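Local coordinates for protein erythromycin C-12 hydroxylase (Saccharopolyspora erythraea, PDB 2JJN) that hydroxylates the macrolactone ring of erythromycin D at C-12 to give erythromycin C, using a heme b iron, molecular oxygen and NADPH, at residues Glu184-Ala187 with Asp188-Pro192; Asn191-Thr194 with Ala195-Ala199; Thr299-Gly303 with Val304-Ala308. The protein carries 2 engineered substitutions. All blocks are in the same frame, centred on the assembly; numbering follows the deposited sequence. Where two conformers were deposited one is given.

How the contacts relate
Coming from the N terminus, the chain first reaches contact 1 and contact 2, both on helix 180-206; they overlap at Asn191 and Pro192, where contact 1 ends and contact 2 opens. Their centres are 11 Å apart, and neither closes a loop: each joins one helical turn to the next, contact 1 before the break at Pro192 and contact 2 across and beyond it, next to helix 228-259. Contact 3 follows both in series, about 33 Å from contact 1 between centres, and closes the tight turn of hairpin 299-306, which lies against strands 43-45 and 51-53. None of the three nests in or crosses another.

Contact 1. Residues Glu184-Ala187 with Asp188-Pro192; sequences ERIA and DVLNP
Within helix 180-206, which by its place in the chain corresponds to the G helix of the cytochrome P450 fold, Arg185 and Asp188 meet one turn apart through a water. That water takes a bond from Arg185 NE at 2.8 Å, lying at the edge of the guanidinium in its plane, and gives one each to Arg185 O and to Asp188 OD1, the latter at 2.7 Å. The charged atoms themselves stay apart, with Arg185 NE 4.7 Å from Asp188 OD1, so the attraction between them is probably carried in part by the water. Three successive bends in the arginine chain, at chi1 to chi3, fold it back over its own backbone, so that one water can span NE and the carbonyl oxygen; the aspartate holds CG anti to the backbone N (chi1 177°), which sends its carboxylate back to the same water.

Beneath the water bridge the helix runs on by backbone bonds: Asp188 N to Glu184 O, Leu190 N to Ile186 O at 2.9 Å, and Asn191 N to Ala187 O at 2.8 Å. Val189 N reaches Arg185 O at a longer 3.3 Å and also makes a weak bond to Ile186 O. Arg185 O therefore receives both the water and the valine N-H. The series breaks at Pro192, whose nitrogen has no hydrogen to give, and the helix kinks there.

Ile186 and Leu190 lie side by side on another face and point the same way, methyl CG2 of the isoleucine 3.9 Å from CD1 of the leucine. The side chain of Ile186 is about 7 Å from that of Glu89, a substrate-binding residue. Arg185 and Val189 rest on Ile172, in the loop between helix 165-171 and this helix, and Pro192 meets Gln161 and Phe162 ahead of helix 165-171.

Contact 2. Residues Asn191-Thr194 with Ala195-Ala199; sequences NPLT and AYLKA
Ala195 N bonds to Asn191 O at 2.9 Å, nearly straight at 162°, and continues the i to i+4 pattern of helix 180-206 just past the kink at Pro192 and Leu193. Its methyl sits beside the same asparagine carbonyl. Tyr196 comes next: its N-H reaches Pro192 O at 3.1 Å, while CB rests against Leu193 O and the ring turns that carbonyl an edge, near the ring plane. With CG anti to the backbone N (chi1 173°), the ring swings off the helix to Phe162, which it meets with planes at about 45°, and to Pro155.

Leu197 lies buried. Its N-H takes Leu193 O at 2.9 Å, its CG passes over that same oxygen at 3.4 Å, and its CG also meets methyl CD1 of Leu193 at 4.1 Å, the two leucines slanting across each other. Leu154 of a loop and Thr236 of helix 228-259 touch it. Lys198 closes the contact, its N-H on Thr194 O at 2.8 Å; the extended chain touches Asp228 and Ala232 of helix 228-259.

The polar groups are thus divided in kind: carbonyls are spent on the backbone, whereas OG1 of Thr194, in the conformer given, is hydrogen-bonded to OG1 of Thr236. That bond, with Leu197 on Thr236, Thr194 on Asn233 and the lysine touches, implies a helix joined to helix 228-259 by mixed polar and apolar links.

Contact 3. Residues Thr299-Gly303 with Val304-Ala308; sequences TEVAG and VPIPA
Val301 and Ile306 pack where the contact is tightest, methyl CG2 of the valine 3.8 Å from CD1 of the isoleucine, the two side chains set at a slant to one another. Ile306 keeps CG1 anti to its carbonyl carbon (chi1 -58°) and extends CD1 from it to the valine. Thr299 lies alongside Ile306, pointing the same way, with its CG2 4.2 Å from the isoleucine CB. Val304 shares this face. Val301, Val304 and Ile306 meet Val43, the last two also Trp51; Thr299 and Val301 meet Phe69, and Val301 reaches Val62 of helix 56-64.

Strands 299-301 and 304-306 form a beta hairpin with a two-residue loop, probably the small β2 hairpin of the P450 fold. Thr299 and Ile306 make a hydrogen-bonded pair with both bonds in place: Thr299 N to Ile306 O at 3.0 Å and Ile306 N to Thr299 O at 2.8 Å. Val301 and Val304 make the second such pair, flanking a type I' turn. Here Val304 N meets Val301 O at 2.9 Å from well above the carbonyl plane, 55° out of it. Ala302 and Gly303 both have the positive phi that the turn requires.

The other face is much looser. Glu300 and Pro305, a non-hydrogen-bonded pair, are both exposed, and little side-chain contact joins them; Glu300 CA makes a CA-H...O contact of 3.2 Å with Val304 O. The two middle residues of the turn, Ala302 and Gly303, are exposed as well, with a sulfate, probably from the crystallisation liquor, about 5 Å from the side chain of Ala302.

Contact 1. Residues Glu184-Ala187 with Asp188-Pro192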
# COMPACT_ATOMS: atom_id res chain seq x y z
N GLU A 184 2.19 12.49 16.87
CA GLU A 184 1.07 13.40 17.19
C GLU A 184 0.41 13.90 15.92
O GLU A 184 -0.85 13.97 15.86
CB GLU A 184 1.53 14.55 18.05
CG GLU A 184 0.34 15.48 18.46
CD GLU A 184 0.70 16.48 19.54
OE1 GLU A 184 1.82 17.03 19.47
OE2 GLU A 184 -0.20 16.75 20.36
N ARG A 185 1.21 14.34 14.97
CA ARG A 185 0.65 14.82 13.71
C ARG A 185 -0.18 13.75 13.00
O ARG A 185 -1.20 14.08 12.36
CB ARG A 185 1.77 15.34 12.77
CG ARG A 185 2.37 16.67 13.27
CD ARG A 185 1.35 17.82 13.18
NE ARG A 185 0.88 18.10 11.81
CZ ARG A 185 1.57 18.81 10.91
NH1 ARG A 185 2.77 19.30 11.19
NH2 ARG A 185 1.06 18.99 9.69
N ILE A 186 0.25 12.49 13.08
CA ILE A 186 -0.52 11.41 12.49
C ILE A 186 -1.85 11.19 13.20
O ILE A 186 -2.92 11.12 12.57
CB ILE A 186 0.33 10.12 12.43
CG1 ILE A 186 1.44 10.37 11.41
CG2 ILE A 186 -0.56 8.91 12.03
CD1 ILE A 186 2.57 9.32 11.39
N ALA A 187 -1.81 11.14 14.54
CA ALA A 187 -3.03 11.01 15.31
C ALA A 187 -3.96 12.21 15.05
O ALA A 187 -5.16 12.03 14.97
CB ALA A 187 -2.70 10.98 16.78
N ASP A 188 -3.39 13.40 14.91
CA ASP A 188 -4.18 14.60 14.63
C ASP A 188 -5.04 14.44 13.39
O ASP A 188 -6.23 14.79 13.43
CB ASP A 188 -3.24 15.79 14.47
CG ASP A 188 -3.97 17.10 14.12
OD1 ASP A 188 -3.58 17.66 13.06
OD2 ASP A 188 -4.90 17.44 14.87
N VAL A 189 -4.47 13.89 12.33
CA VAL A 189 -5.25 13.74 11.09
C VAL A 189 -6.16 12.51 11.12
O VAL A 189 -7.25 12.54 10.52
CB VAL A 189 -4.39 13.86 9.79
CG1 VAL A 189 -3.83 15.27 9.64
CG2 VAL A 189 -3.30 12.91 9.79
N LEU A 190 -5.74 11.46 11.84
CA LEU A 190 -6.52 10.21 11.83
C LEU A 190 -7.67 10.18 12.78
O LEU A 190 -8.74 9.57 12.49
CB LEU A 190 -5.64 8.99 12.15
CG LEU A 190 -4.65 8.61 11.07
CD1 LEU A 190 -4.06 7.27 11.50
CD2 LEU A 190 -5.35 8.47 9.73
N ASN A 191 -7.50 10.85 13.92
CA ASN A 191 -8.51 10.74 14.97
C ASN A 191 -9.93 11.06 14.53
O ASN A 191 -10.84 10.35 14.93
CB ASN A 191 -8.10 11.51 16.25
CG ASN A 191 -7.00 10.80 17.02
OD1 ASN A 191 -6.53 9.72 16.63
ND2 ASN A 191 -6.55 11.41 18.12
N PRO A 192 -10.14 12.13 13.72
CA PRO A 192 -11.51 12.42 13.30
C PRO A 192 -12.13 11.31 12.43
O PRO A 192 -13.35 11.08 12.52
CB PRO A 192 -11.37 13.73 12.52
CG PRO A 192 -10.13 14.33 13.06
CD PRO A 192 -9.21 13.17 13.23
O HOH W 1 -1.54 16.75 11.51

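Contact 2. Residues Asn191-Thr194 with Ala195-Ala199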
# COMPACT_ATOMS: atom_id res chain seq x y z
N ASN A 191 -7.50 10.85 13.92
CA ASN A 191 -8.51 10.74 14.97
C ASN A 191 -9.93 11.06 14.53
O ASN A 191 -10.84 10.35 14.93
CB ASN A 191 -8.10 11.51 16.25
CG ASN A 191 -7.00 10.80 17.02
OD1 ASN A 191 -6.53 9.72 16.63
ND2 ASN A 191 -6.55 11.41 18.12
N PRO A 192 -10.14 12.13 13.72
CA PRO A 192 -11.51 12.42 13.30
C PRO A 192 -12.13 11.31 12.43
O PRO A 192 -13.35 11.08 12.52
CB PRO A 192 -11.37 13.73 12.52
CG PRO A 192 -10.13 14.33 13.06
CD PRO A 192 -9.21 13.17 13.23
N LEU A 193 -11.30 10.61 11.66
CA LEU A 193 -11.83 9.59 10.77
C LEU A 193 -12.20 8.41 11.66
O LEU A 193 -13.27 7.81 11.50
CB LEU A 193 -10.77 9.15 9.77
CG LEU A 193 -11.17 7.96 8.88
CD1 LEU A 193 -12.55 8.09 8.19
CD2 LEU A 193 -10.01 7.68 7.88
N THR A 194 -11.33 8.09 12.60
CA THR A 194 -11.58 6.99 13.52
C THR A 194 -12.83 7.25 14.36
O THR A 194 -13.66 6.34 14.58
CB THR A 194 -10.34 6.67 14.38
OG1 THR A 194 -9.28 6.26 13.50
CG2 THR A 194 -10.63 5.56 15.38
N ALA A 195 -13.01 8.48 14.84
CA ALA A 195 -14.24 8.81 15.61
C ALA A 195 -15.49 8.63 14.77
O ALA A 195 -16.51 8.14 15.25
CB ALA A 195 -14.15 10.24 16.13
N TYR A 196 -15.45 9.08 13.52
CA TYR A 196 -16.56 8.89 12.59
C TYR A 196 -16.85 7.39 12.43
O TYR A 196 -18.01 6.96 12.52
CB TYR A 196 -16.21 9.49 11.23
CG TYR A 196 -17.22 9.21 10.18
CD1 TYR A 196 -18.41 9.92 10.12
CD2 TYR A 196 -16.97 8.23 9.22
CE1 TYR A 196 -19.36 9.64 9.12
CE2 TYR A 196 -17.90 7.95 8.21
CZ TYR A 196 -19.09 8.66 8.17
OH TYR A 196 -20.02 8.36 7.17
N LEU A 197 -15.81 6.61 12.23
CA LEU A 197 -16.02 5.16 12.03
C LEU A 197 -16.55 4.52 13.31
O LEU A 197 -17.38 3.59 13.24
CB LEU A 197 -14.75 4.44 11.52
CG LEU A 197 -14.35 4.88 10.10
CD1 LEU A 197 -13.01 4.24 9.72
CD2 LEU A 197 -15.42 4.47 9.12
N LYS A 198 -16.08 5.00 14.47
CA LYS A 198 -16.56 4.44 15.75
C LYS A 198 -18.07 4.65 15.88
O LYS A 198 -18.80 3.76 16.38
CB LYS A 198 -15.79 5.03 16.92
CG LYS A 198 -16.04 4.27 18.22
CD LYS A 198 -15.34 4.96 19.38
CE LYS A 198 -15.56 4.20 20.65
NZ LYS A 198 -15.18 5.01 21.84
N ALA A 199 -18.56 5.81 15.43
CA ALA A 199 -19.99 6.05 15.47
C ALA A 199 -20.76 5.12 14.54
O ALA A 199 -21.86 4.68 14.89
CB ALA A 199 -20.30 7.51 15.12

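Contact 3. Residues Thr299-Gly303 with Val304-Ala308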
# COMPACT_ATOMS: atom_id res chain seq x y z
N THR A 299 20.31 -7.78 18.47
CA THR A 299 20.24 -8.80 17.43
C THR A 299 21.25 -8.47 16.33
O THR A 299 21.91 -7.44 16.42
CB THR A 299 18.81 -8.87 16.90
OG1 THR A 299 18.67 -10.00 16.04
CG2 THR A 299 18.46 -7.57 16.17
N GLU A 300 21.45 -9.38 15.41
CA GLU A 300 22.34 -9.13 14.28
C GLU A 300 21.64 -9.48 12.99
O GLU A 300 20.87 -10.45 12.93
CB GLU A 300 23.63 -9.93 14.44
CG GLU A 300 24.37 -9.87 15.79
CD GLU A 300 23.76 -10.76 16.91
OE1 GLU A 300 23.56 -11.98 16.71
OE2 GLU A 300 23.48 -10.24 18.02
N VAL A 301 21.92 -8.68 11.97
CA VAL A 301 21.48 -8.97 10.61
C VAL A 301 22.71 -8.94 9.74
O VAL A 301 23.44 -7.97 9.75
CB VAL A 301 20.46 -7.91 10.13
CG1 VAL A 301 20.05 -8.20 8.71
CG2 VAL A 301 19.20 -7.96 11.01
N ALA A 302 22.99 -10.03 9.00
CA ALA A 302 24.14 -10.06 8.14
C ALA A 302 25.44 -9.81 8.92
O ALA A 302 26.37 -9.20 8.38
CB ALA A 302 24.02 -9.06 6.96
N GLY A 303 25.43 -10.23 10.18
CA GLY A 303 26.60 -10.09 11.04
C GLY A 303 26.81 -8.68 11.56
O GLY A 303 27.82 -8.41 12.22
N VAL A 304 25.85 -7.79 11.28
CA VAL A 304 25.94 -6.39 11.73
C VAL A 304 25.12 -6.26 13.01
O VAL A 304 23.93 -6.62 13.03
CB VAL A 304 25.39 -5.42 10.66
CG1 VAL A 304 25.51 -3.96 11.18
CG2 VAL A 304 26.24 -5.57 9.37
N PRO A 305 25.75 -5.77 14.09
CA PRO A 305 25.09 -5.75 15.40
C PRO A 305 24.12 -4.58 15.49
O PRO A 305 24.47 -3.43 15.21
CB PRO A 305 26.26 -5.58 16.39
CG PRO A 305 27.27 -4.79 15.62
CD PRO A 305 27.17 -5.36 14.21
N ILE A 306 22.87 -4.92 15.83
CA ILE A 306 21.82 -3.92 16.03
C ILE A 306 21.36 -3.93 17.51
O ILE A 306 21.11 -4.96 18.06
CB ILE A 306 20.62 -4.19 15.10
CG1 ILE A 306 21.04 -4.20 13.63
CG2 ILE A 306 19.58 -3.10 15.32
CD1 ILE A 306 19.87 -4.55 12.64
N PRO A 307 21.37 -2.76 18.16
CA PRO A 307 21.00 -2.77 19.58
C PRO A 307 19.50 -2.96 19.79
O PRO A 307 18.71 -2.87 18.85
CB PRO A 307 21.38 -1.38 20.07
CG PRO A 307 21.41 -0.57 18.84
CD PRO A 307 21.71 -1.41 17.67
N ALA A 308 19.14 -3.18 21.06
CA ALA A 308 17.71 -3.22 21.44
C ALA A 308 17.06 -1.87 21.32
O ALA A 308 17.70 -0.81 21.45
CB ALA A 308 17.62 -3.70 22.90